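Local atomic coordinates of HMG box-containing protein 1 (Homo sapiens, PDB entry 3QVE), a protein that represses transcription by binding the promoters of target genes, and takes part in controlling the cell cycle and the Wnt pathway. Residues 6-11 and 30-35; 57-62 and 77-82; 99-104 and 129-134. All coordinates share one frame; numbering follows the deposited sequence.

Interaction 1 of 3, residues 6-11 and 30-35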
loop_
_atom_site.group_PDB
_atom_site.type_symbol
_atom_site.label_atom_id
_atom_site.label_comp_id
_atom_site.label_asym_id
_atom_site.label_seq_id
_atom_site.Cartn_x
_atom_site.Cartn_y
_atom_site.Cartn_z
ATOM N N SER A 6 4.372 8.184 -8.633
ATOM C CA SER A 6 4.629 7.036 -9.487
ATOM C C SER A 6 4.548 5.748 -8.672
ATOM O O SER A 6 5.349 5.495 -7.786
ATOM C CB SER A 6 5.993 7.162 -10.152
ATOM O OG SER A 6 6.175 6.134 -11.100
ATOM N N THR A 7 3.564 4.935 -8.983
ATOM C CA THR A 7 3.327 3.689 -8.286
ATOM C C THR A 7 3.899 2.537 -9.083
ATOM O O THR A 7 3.980 2.611 -10.304
ATOM C CB THR A 7 1.836 3.481 -8.090
ATOM O OG1 THR A 7 1.179 3.648 -9.349
ATOM C CG2 THR A 7 1.282 4.506 -7.092
ATOM N N VAL A 8 4.297 1.474 -8.399
ATOM C CA VAL A 8 4.822 0.291 -9.076
ATOM C C VAL A 8 3.719 -0.735 -9.324
ATOM O O VAL A 8 3.612 -1.283 -10.398
ATOM C CB VAL A 8 5.953 -0.353 -8.242
ATOM C CG1 VAL A 8 6.464 -1.667 -8.945
ATOM C CG2 VAL A 8 7.088 0.632 -8.117
ATOM N N TRP A 9 2.911 -1.002 -8.313
ATOM C CA TRP A 9 1.819 -1.975 -8.396
ATOM C C TRP A 9 0.749 -1.549 -7.388
ATOM O O TRP A 9 1.081 -1.236 -6.235
ATOM C CB TRP A 9 2.297 -3.407 -8.063
ATOM C CG TRP A 9 1.151 -4.310 -7.996
ATOM C CD1 TRP A 9 0.463 -4.845 -9.079
ATOM C CD2 TRP A 9 0.456 -4.761 -6.820
ATOM N NE1 TRP A 9 -0.582 -5.590 -8.632
ATOM C CE2 TRP A 9 -0.634 -5.544 -7.263
ATOM C CE3 TRP A 9 0.655 -4.593 -5.453
ATOM C CZ2 TRP A 9 -1.495 -6.177 -6.390
ATOM C CZ3 TRP A 9 -0.228 -5.221 -4.565
ATOM C CH2 TRP A 9 -1.283 -5.996 -5.040
ATOM N N HIS A 10 -0.507 -1.511 -7.824
ATOM C CA HIS A 10 -1.616 -1.013 -7.005
ATOM C C HIS A 10 -1.234 0.403 -6.551
ATOM O O HIS A 10 -0.696 1.152 -7.356
ATOM C CB HIS A 10 -1.894 -1.952 -5.838
ATOM C CG HIS A 10 -3.223 -1.766 -5.177
ATOM N ND1 HIS A 10 -3.491 -0.756 -4.262
ATOM C CD2 HIS A 10 -4.359 -2.501 -5.269
ATOM C CE1 HIS A 10 -4.729 -0.885 -3.833
ATOM N NE2 HIS A 10 -5.273 -1.938 -4.421
ATOM N N CYS A 11 -1.449 0.768 -5.285
ATOM C CA CYS A 11 -1.068 2.108 -4.795
ATOM C C CYS A 11 0.374 2.179 -4.271
ATOM O O CYS A 11 0.783 3.189 -3.732
ATOM C CB CYS A 11 -1.994 2.506 -3.644
ATOM S SG CYS A 11 -1.819 1.546 -2.139
ATOM N N ASP A 30 9.999 -7.960 -3.287
ATOM C CA ASP A 30 10.037 -6.565 -3.636
ATOM C C ASP A 30 8.945 -6.283 -4.660
ATOM O O ASP A 30 8.712 -7.079 -5.568
ATOM C CB ASP A 30 11.401 -6.235 -4.180
ATOM C CG ASP A 30 11.459 -4.877 -4.785
ATOM O OD1 ASP A 30 11.626 -3.916 -4.011
ATOM O OD2 ASP A 30 11.311 -4.804 -6.033
ATOM N N VAL A 31 8.317 -5.122 -4.524
ATOM C CA VAL A 31 7.229 -4.732 -5.394
ATOM C C VAL A 31 7.628 -4.671 -6.876
ATOM O O VAL A 31 6.819 -5.059 -7.749
ATOM C CB VAL A 31 6.578 -3.442 -4.917
ATOM C CG1 VAL A 31 7.503 -2.219 -5.155
ATOM C CG2 VAL A 31 5.206 -3.254 -5.549
ATOM N N GLU A 32 8.840 -4.223 -7.179
ATOM C CA GLU A 32 9.254 -4.179 -8.563
ATOM C C GLU A 32 9.501 -5.595 -9.127
ATOM O O GLU A 32 9.189 -5.877 -10.299
ATOM C CB GLU A 32 10.497 -3.346 -8.749
ATOM C CG GLU A 32 10.293 -1.834 -8.695
ATOM C CD GLU A 32 11.629 -1.138 -8.726
ATOM O OE1 GLU A 32 12.155 -0.973 -9.846
ATOM O OE2 GLU A 32 12.165 -0.792 -7.641
ATOM N N ASP A 33 10.072 -6.470 -8.301
ATOM C CA ASP A 33 10.305 -7.877 -8.713
ATOM C C ASP A 33 8.936 -8.531 -8.953
ATOM O O ASP A 33 8.716 -9.191 -9.960
ATOM C CB ASP A 33 11.097 -8.618 -7.638
ATOM C CG ASP A 33 12.569 -8.185 -7.561
ATOM O OD1 ASP A 33 12.999 -7.349 -8.379
ATOM O OD2 ASP A 33 13.302 -8.687 -6.678
ATOM N N PHE A 34 7.988 -8.279 -8.061
ATOM C CA PHE A 34 6.621 -8.775 -8.217
ATOM C C PHE A 34 5.952 -8.264 -9.484
ATOM O O PHE A 34 5.389 -9.041 -10.247
ATOM C CB PHE A 34 5.780 -8.403 -6.983
ATOM C CG PHE A 34 4.322 -8.749 -7.117
ATOM C CD1 PHE A 34 3.890 -10.041 -6.912
ATOM C CD2 PHE A 34 3.395 -7.786 -7.483
ATOM C CE1 PHE A 34 2.529 -10.379 -7.029
ATOM C CE2 PHE A 34 2.051 -8.099 -7.612
ATOM C CZ PHE A 34 1.617 -9.401 -7.376
ATOM N N ALA A 35 6.026 -6.959 -9.725
ATOM C CA ALA A 35 5.327 -6.350 -10.847
ATOM C C ALA A 35 5.940 -6.876 -12.159
ATOM O O ALA A 35 5.227 -7.042 -13.148
ATOM C CB ALA A 35 5.410 -4.817 -10.778
#

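Interaction 2 of 3, residues 57-62 and 77-82. With EDO (1,2-ethanediol), chain I.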
loop_
_atom_site.group_PDB
_atom_site.type_symbol
_atom_site.label_atom_id
_atom_site.label_comp_id
_atom_site.label_asym_id
_atom_site.label_seq_id
_atom_site.Cartn_x
_atom_site.Cartn_y
_atom_site.Cartn_z
ATOM N N ASP A 57 -11.089 -2.991 -5.617
ATOM C CA ASP A 57 -12.042 -2.192 -4.891
ATOM C C ASP A 57 -11.411 -1.440 -3.713
ATOM O O ASP A 57 -12.127 -0.870 -2.920
ATOM C CB ASP A 57 -13.161 -3.071 -4.317
ATOM C CG ASP A 57 -14.014 -3.699 -5.382
ATOM O OD1 ASP A 57 -14.534 -2.936 -6.210
ATOM O OD2 ASP A 57 -14.172 -4.939 -5.377
ATOM N N GLY A 58 -10.093 -1.479 -3.571
ATOM C CA GLY A 58 -9.448 -0.886 -2.417
ATOM C C GLY A 58 -8.941 -1.908 -1.436
ATOM O O GLY A 58 -9.355 -3.079 -1.445
ATOM N N LEU A 59 -8.018 -1.449 -0.592
ATOM C CA LEU A 59 -7.404 -2.284 0.445
ATOM C C LEU A 59 -7.699 -1.651 1.814
ATOM O O LEU A 59 -7.295 -0.524 2.078
ATOM C CB LEU A 59 -5.894 -2.369 0.209
ATOM C CG LEU A 59 -5.484 -3.215 -1.017
ATOM C CD1 LEU A 59 -3.997 -3.030 -1.283
ATOM C CD2 LEU A 59 -5.831 -4.677 -0.820
ATOM N N LYS A 60 -8.464 -2.359 2.633
ATOM C CA LYS A 60 -8.829 -1.870 3.933
ATOM C C LYS A 60 -7.715 -2.174 4.934
ATOM O O LYS A 60 -7.342 -3.313 5.118
ATOM C CB LYS A 60 -10.129 -2.509 4.372
ATOM C CG LYS A 60 -10.699 -1.989 5.700
ATOM C CD LYS A 60 -12.014 -2.758 5.986
ATOM C CE LYS A 60 -12.653 -2.341 7.273
ATOM N NZ LYS A 60 -13.958 -3.019 7.488
ATOM N N LEU A 61 -7.183 -1.148 5.573
ATOM C CA LEU A 61 -6.131 -1.348 6.579
ATOM C C LEU A 61 -6.713 -1.965 7.814
ATOM O O LEU A 61 -7.696 -1.446 8.356
ATOM C CB LEU A 61 -5.506 0.001 6.949
ATOM C CG LEU A 61 -4.402 0.010 8.006
ATOM C CD1 LEU A 61 -3.187 -0.704 7.431
ATOM C CD2 LEU A 61 -4.088 1.455 8.410
ATOM N N LEU A 62 -6.118 -3.057 8.262
ATOM C CA LEU A 62 -6.559 -3.761 9.439
ATOM C C LEU A 62 -5.605 -3.568 10.621
ATOM O O LEU A 62 -6.021 -3.665 11.780
ATOM C CB LEU A 62 -6.659 -5.276 9.163
ATOM C CG LEU A 62 -7.685 -5.790 8.146
ATOM C CD1 LEU A 62 -7.737 -7.344 8.191
ATOM C CD2 LEU A 62 -9.076 -5.172 8.346
ATOM N N LEU A 77 2.205 -3.294 7.470
ATOM C CA LEU A 77 0.754 -3.061 7.405
ATOM C C LEU A 77 0.050 -4.254 6.866
ATOM O O LEU A 77 0.553 -4.874 5.931
ATOM C CB LEU A 77 0.464 -1.905 6.440
ATOM C CG LEU A 77 1.228 -0.608 6.592
ATOM C CD1 LEU A 77 0.937 0.370 5.394
ATOM C CD2 LEU A 77 0.851 0.008 8.005
ATOM N N THR A 78 -1.165 -4.530 7.352
ATOM C CA THR A 78 -1.939 -5.656 6.812
ATOM C C THR A 78 -3.242 -5.119 6.300
ATOM O O THR A 78 -3.924 -4.344 6.968
ATOM C CB THR A 78 -2.174 -6.775 7.859
ATOM O OG1 THR A 78 -0.916 -7.371 8.154
ATOM C CG2 THR A 78 -3.137 -7.893 7.310
ATOM N N PHE A 79 -3.563 -5.525 5.084
ATOM C CA PHE A 79 -4.701 -5.010 4.328
ATOM C C PHE A 79 -5.664 -6.138 3.943
ATOM O O PHE A 79 -5.234 -7.258 3.689
ATOM C CB PHE A 79 -4.231 -4.404 3.014
ATOM C CG PHE A 79 -3.504 -3.105 3.164
ATOM C CD1 PHE A 79 -4.190 -1.932 3.399
ATOM C CD2 PHE A 79 -2.132 -3.042 2.963
ATOM C CE1 PHE A 79 -3.525 -0.716 3.504
ATOM C CE2 PHE A 79 -1.463 -1.825 3.075
ATOM C CZ PHE A 79 -2.154 -0.683 3.352
ATOM N N ASP A 80 -6.947 -5.801 3.847
ATOM C CA ASP A 80 -8.011 -6.701 3.424
ATOM C C ASP A 80 -8.621 -6.233 2.099
ATOM O O ASP A 80 -9.199 -5.129 2.047
ATOM C CB ASP A 80 -9.061 -6.720 4.530
ATOM C CG ASP A 80 -10.184 -7.723 4.282
ATOM O OD1 ASP A 80 -10.195 -8.296 3.212
ATOM O OD2 ASP A 80 -11.026 -7.948 5.178
ATOM N N PRO A 81 -8.524 -7.044 1.021
ATOM C CA PRO A 81 -9.106 -6.650 -0.254
ATOM C C PRO A 81 -10.595 -6.868 -0.384
ATOM O O PRO A 81 -11.160 -6.500 -1.403
ATOM C CB PRO A 81 -8.402 -7.552 -1.248
ATOM C CG PRO A 81 -8.172 -8.789 -0.477
ATOM C CD PRO A 81 -7.807 -8.325 0.892
ATOM N N GLY A 82 -11.219 -7.474 0.610
ATOM C CA GLY A 82 -12.678 -7.588 0.648
ATOM C C GLY A 82 -13.252 -8.926 0.171
ATOM O O GLY A 82 -14.451 -9.067 0.136
HETATM C C1 EDO I . -12.839 -2.833 -0.276
HETATM O O1 EDO I . -13.639 -4.003 -0.467
HETATM C C2 EDO I . -12.368 -2.820 1.165
HETATM O O2 EDO I . -11.907 -4.137 1.482
HETATM O O HOH W 1 -10.593 -4.762 -3.341
#

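Interaction 3 of 3, residues 99-104 and 129-134. With EDO (1,2-ethanediol), chain O.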
loop_
_atom_site.group_PDB
_atom_site.type_symbol
_atom_site.label_atom_id
_atom_site.label_comp_id
_atom_site.label_asym_id
_atom_site.label_seq_id
_atom_site.Cartn_x
_atom_site.Cartn_y
_atom_site.Cartn_z
ATOM N N PHE A 99 -1.312 7.353 1.057
ATOM C CA PHE A 99 -2.427 6.482 0.695
ATOM C C PHE A 99 -3.591 7.386 0.353
ATOM O O PHE A 99 -3.781 8.401 1.020
ATOM C CB PHE A 99 -2.797 5.563 1.844
ATOM C CG PHE A 99 -1.713 4.616 2.201
ATOM C CD1 PHE A 99 -1.507 3.459 1.441
ATOM C CD2 PHE A 99 -0.809 4.939 3.216
ATOM C CE1 PHE A 99 -0.492 2.577 1.742
ATOM C CE2 PHE A 99 0.209 4.083 3.506
ATOM C CZ PHE A 99 0.373 2.887 2.764
ATOM N N TYR A 100 -4.340 7.014 -0.674
ATOM C CA TYR A 100 -5.492 7.777 -1.086
ATOM C C TYR A 100 -6.697 7.054 -0.540
ATOM O O TYR A 100 -7.068 5.995 -1.055
ATOM C CB TYR A 100 -5.544 7.988 -2.594
ATOM C CG TYR A 100 -6.563 9.081 -2.932
ATOM C CD1 TYR A 100 -6.217 10.428 -2.920
ATOM C CD2 TYR A 100 -7.885 8.754 -3.181
ATOM C CE1 TYR A 100 -7.179 11.447 -3.188
ATOM C CE2 TYR A 100 -8.838 9.735 -3.449
ATOM C CZ TYR A 100 -8.483 11.070 -3.453
ATOM O OH TYR A 100 -9.445 11.999 -3.735
ATOM N N VAL A 101 -7.273 7.604 0.532
ATOM C CA VAL A 101 -8.290 6.911 1.301
ATOM C C VAL A 101 -9.661 7.299 0.796
ATOM O O VAL A 101 -9.941 8.475 0.668
ATOM C CB VAL A 101 -8.145 7.207 2.783
ATOM C CG1 VAL A 101 -9.293 6.574 3.565
ATOM C CG2 VAL A 101 -6.745 6.714 3.246
ATOM N N LYS A 102 -10.489 6.300 0.497
ATOM C CA LYS A 102 -11.876 6.509 0.054
ATOM C C LYS A 102 -12.628 7.373 1.055
ATOM O O LYS A 102 -12.570 7.115 2.247
ATOM C CB LYS A 102 -12.595 5.172 -0.082
ATOM C CG LYS A 102 -13.849 5.169 -0.947
ATOM C CD LYS A 102 -14.471 3.779 -0.961
ATOM C CE LYS A 102 -15.379 3.577 -2.171
ATOM N NZ LYS A 102 -16.409 4.636 -2.262
ATOM N N ASN A 103 -13.328 8.400 0.556
ATOM C CA ASN A 103 -14.075 9.368 1.401
ATOM C C ASN A 103 -13.225 10.221 2.334
ATOM O O ASN A 103 -13.749 10.836 3.244
ATOM C CB ASN A 103 -15.207 8.697 2.208
ATOM C CG ASN A 103 -16.070 7.831 1.342
ATOM O OD1 ASN A 103 -16.401 6.708 1.720
ATOM N ND2 ASN A 103 -16.394 8.315 0.144
ATOM N N LYS A 104 -11.922 10.282 2.105
ATOM C CA LYS A 104 -11.044 11.089 2.957
ATOM C C LYS A 104 -9.899 11.750 2.169
ATOM O O LYS A 104 -9.569 12.867 2.416
ATOM C CB LYS A 104 -10.514 10.234 4.101
ATOM C CG LYS A 104 -9.472 10.959 4.954
ATOM C CD LYS A 104 -9.372 10.399 6.386
ATOM C CE LYS A 104 -8.388 9.253 6.516
ATOM N NZ LYS A 104 -8.043 8.884 7.959
ATOM N N ASP A 129 -9.430 2.557 7.192
ATOM C CA ASP A 129 -9.309 3.292 5.938
ATOM C C ASP A 129 -9.179 2.344 4.740
ATOM O O ASP A 129 -8.418 1.377 4.765
ATOM C CB ASP A 129 -8.114 4.266 5.992
ATOM C CG ASP A 129 -8.373 5.486 6.935
ATOM O OD1 ASP A 129 -9.501 5.651 7.441
ATOM O OD2 ASP A 129 -7.443 6.276 7.162
ATOM N N VAL A 130 -9.918 2.657 3.681
ATOM C CA VAL A 130 -9.847 1.897 2.455
ATOM C C VAL A 130 -8.939 2.652 1.503
ATOM O O VAL A 130 -9.253 3.767 1.030
ATOM C CB VAL A 130 -11.244 1.642 1.862
ATOM C CG1 VAL A 130 -11.123 0.986 0.452
ATOM C CG2 VAL A 130 -12.101 0.804 2.847
ATOM N N CYS A 131 -7.803 2.029 1.225
ATOM C CA CYS A 131 -6.758 2.629 0.428
ATOM C C CYS A 131 -6.976 2.227 -1.050
ATOM O O CYS A 131 -6.936 1.043 -1.406
ATOM C CB CYS A 131 -5.417 2.161 0.958
ATOM S SG CYS A 131 -5.158 2.713 2.657
ATOM N N LEU A 132 -7.158 3.227 -1.914
ATOM C CA LEU A 132 -7.545 2.994 -3.290
ATOM C C LEU A 132 -6.325 2.953 -4.207
ATOM O O LEU A 132 -5.351 3.647 -3.963
ATOM C CB LEU A 132 -8.490 4.096 -3.772
ATOM C CG LEU A 132 -9.796 4.293 -3.024
ATOM C CD1 LEU A 132 -10.612 5.472 -3.675
ATOM C CD2 LEU A 132 -10.596 2.980 -3.008
ATOM N N PRO A 133 -6.382 2.107 -5.249
ATOM C CA PRO A 133 -5.402 2.104 -6.299
ATOM C C PRO A 133 -5.621 3.229 -7.298
ATOM O O PRO A 133 -6.730 3.687 -7.439
ATOM C CB PRO A 133 -5.652 0.762 -6.978
ATOM C CG PRO A 133 -7.095 0.513 -6.839
ATOM C CD PRO A 133 -7.439 1.093 -5.478
ATOM N N PRO A 134 -4.575 3.651 -8.014
ATOM C CA PRO A 134 -4.743 4.675 -9.035
ATOM C C PRO A 134 -5.751 4.210 -10.074
ATOM O O PRO A 134 -5.840 3.017 -10.332
ATOM C CB PRO A 134 -3.345 4.816 -9.654
ATOM C CG PRO A 134 -2.476 3.756 -9.056
ATOM C CD PRO A 134 -3.172 3.235 -7.840
HETATM C C1 EDO O . -12.108 10.121 -2.354
HETATM O O1 EDO O . -13.109 9.097 -2.211
HETATM C C2 EDO O . -12.668 11.531 -2.223
HETATM O O2 EDO O . -12.135 12.144 -1.049
HETATM O O HOH W 2 -4.003 4.420 -1.678
HETATM O O HOH W 3 -12.059 4.674 3.650
HETATM O O HOH W 4 -10.327 8.249 9.234
#

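Interaction 1 of 3, residues 6-11 and 30-35
One carbon of Phe34, CE2, sits squarely over the indole face of Trp9, 3.6 Å above its plane, while CB of His10, the next residue, covers the opposite face nearer the rim. Phe34 thus comes in by its edge: its ring plane stands at 77° to that of Trp9 in a T-shaped stack, with CE2 3.7 Å from CE2 of Trp9. Both aromatic side chains leave their backbones the same way, CG anti to the backbone N (chi1 173° for Trp9, 174° for Phe34), which points the two rings at each other.

Beside the rings, Val8 lies on the first turn of helix 31-37. Its CG1 drops among the helix backbone and Ala35, 3.6 Å from Val31 O and 3.8 Å from Ala35 CB, and it also touches CG of Glu32. Val31 splits its methyls, CG1 against Val8 CB and CG2 3.8 Å from Trp9 CB. At the start of the helix Asp30 is the N-cap: its OD2 takes a bond from Asp33 N at 3.1 Å and a weak one from Glu32 N. Leu18 of strand 17-20 touches Trp9, Val31 and Phe34, and the carboxylate of Glu32 makes a salt bridge with Lys14.

No hydrogen bond joins 6-11 to 30-35, so apolar packing and the edge-to-face pair hold this loop of the AXH domain to the helix; the Asp30 cap works within 30-35.

Interaction 2 of 3, residues 57-62 and 77-82
The Phe79 ring carries CD1 of Leu61 over one face, 3.9 Å from its CE1, while Leu59 CB comes in obliquely, 3.6 Å from CD1 of Phe79. All three side chains lie on the same side of the hairpin formed by strands 59-69 and 72-80, and Val91 and Phe99 also pack on Phe79. In Leu61, chi1 of 179° with chi2 of 67° sets CD1 over the ring, where it also meets Leu77 CB.

The backbones are antiparallel. Lys60 and Asp80 make a hydrogen-bonded pair, Lys60 N to Asp80 O at 2.9 Å and Asp80 N to Lys60 O at 2.8 Å; the first donor stands 36° out of the carbonyl plane. Leu61 and Phe79 form the adjoining non-hydrogen-bonded pair. Leu62 N reaches Thr78 O at 2.9 Å, almost straight.

Past the strands, Asp80 OD1 accepts from Gly82 N, an Asx turn, and one water ties Asp57 N, Gly58 O and Pro81 O together. An ethanediol, probably from the crystallisation liquor, donates to Asp80 O, its second partner. The chemistry thus divides: an apolar face turned into the domain, a face mixing Lys60, Asp80 and Leu62, whose CD1 rests on Asp80 CB, and a strand end closed by turn and water.

Interaction 3 of 3, residues 99-104 and 129-134
Phe99 opens the contact by laying its CB 3.8 Å from SG of Cys131. The sulfur stands obliquely to the ring, 4.6 Å from its centroid, a sulfur-aromatic contact deep in the domain, where Phe79 touches both residues.

Tyr100 follows with its backbone: its O receives Leu132 N at 2.9 Å, nearly straight, and a water links its N to Leu132 O. The ring meets Leu132 CD1 at its edge, while Trp106 makes an edge-to-face pair with it.

Val101 is bridged to Cys131. A chi1 of 175° sets Val101 CG1 on the far side from its own N, and that methyl presses on Asp129, 3.6 Å from CB; Val101 CA brings a C-H toward Val130 O. That same oxygen accepts from Lys102 N at 2.9 Å, so the two bonds to 130-132 flank the Val101 position. A second water spans Lys102 O and Val130 N. The Lys102 chain lies by Leu132 CD1 before its amine leaves for Asp138.

At Asn103 the chain turns, its N bound to an ethanediol probably from the crystallisation liquor. Lys104 then comes back: bent at chi3 (88°), it brings NZ to OD2 of Asp129 at 2.8 Å, a salt bridge on the syn side, 20° out of the carboxylate plane. OD2 has two donors, Lys104 NZ and His126 N, and NZ also gives to Glu124 O and a water.

Tyr100-Leu132 and Lys102-Val130 each make one direct bond, a water standing in for the second; thus 98-101 and 130-131, outer strands of the two AXH-domain sheets, meet in a single bridge.

Interaction 2 is the most buried of the three; interactions 1 and 3 are partly buried. Interactions 2 and 3 are direct neighbours, their centres about 10 Å apart: strand 130-131 lies beside strand 59-69, with Leu59 O and Cys131 N 2.7 Å apart in a probable hydrogen bond, and Leu77 packs on Phe99. Interaction 1 stands about 16 to 17 Å from both by centres, yet its loop reaches them, His10 touching Leu59 and Pro133. In 1, a loop lies against a helix by apolar and aromatic packing; in 2, two inner strands of the larger sheet pair regularly; in 3, two outer strands meet through backbone bonds, a salt bridge and waters.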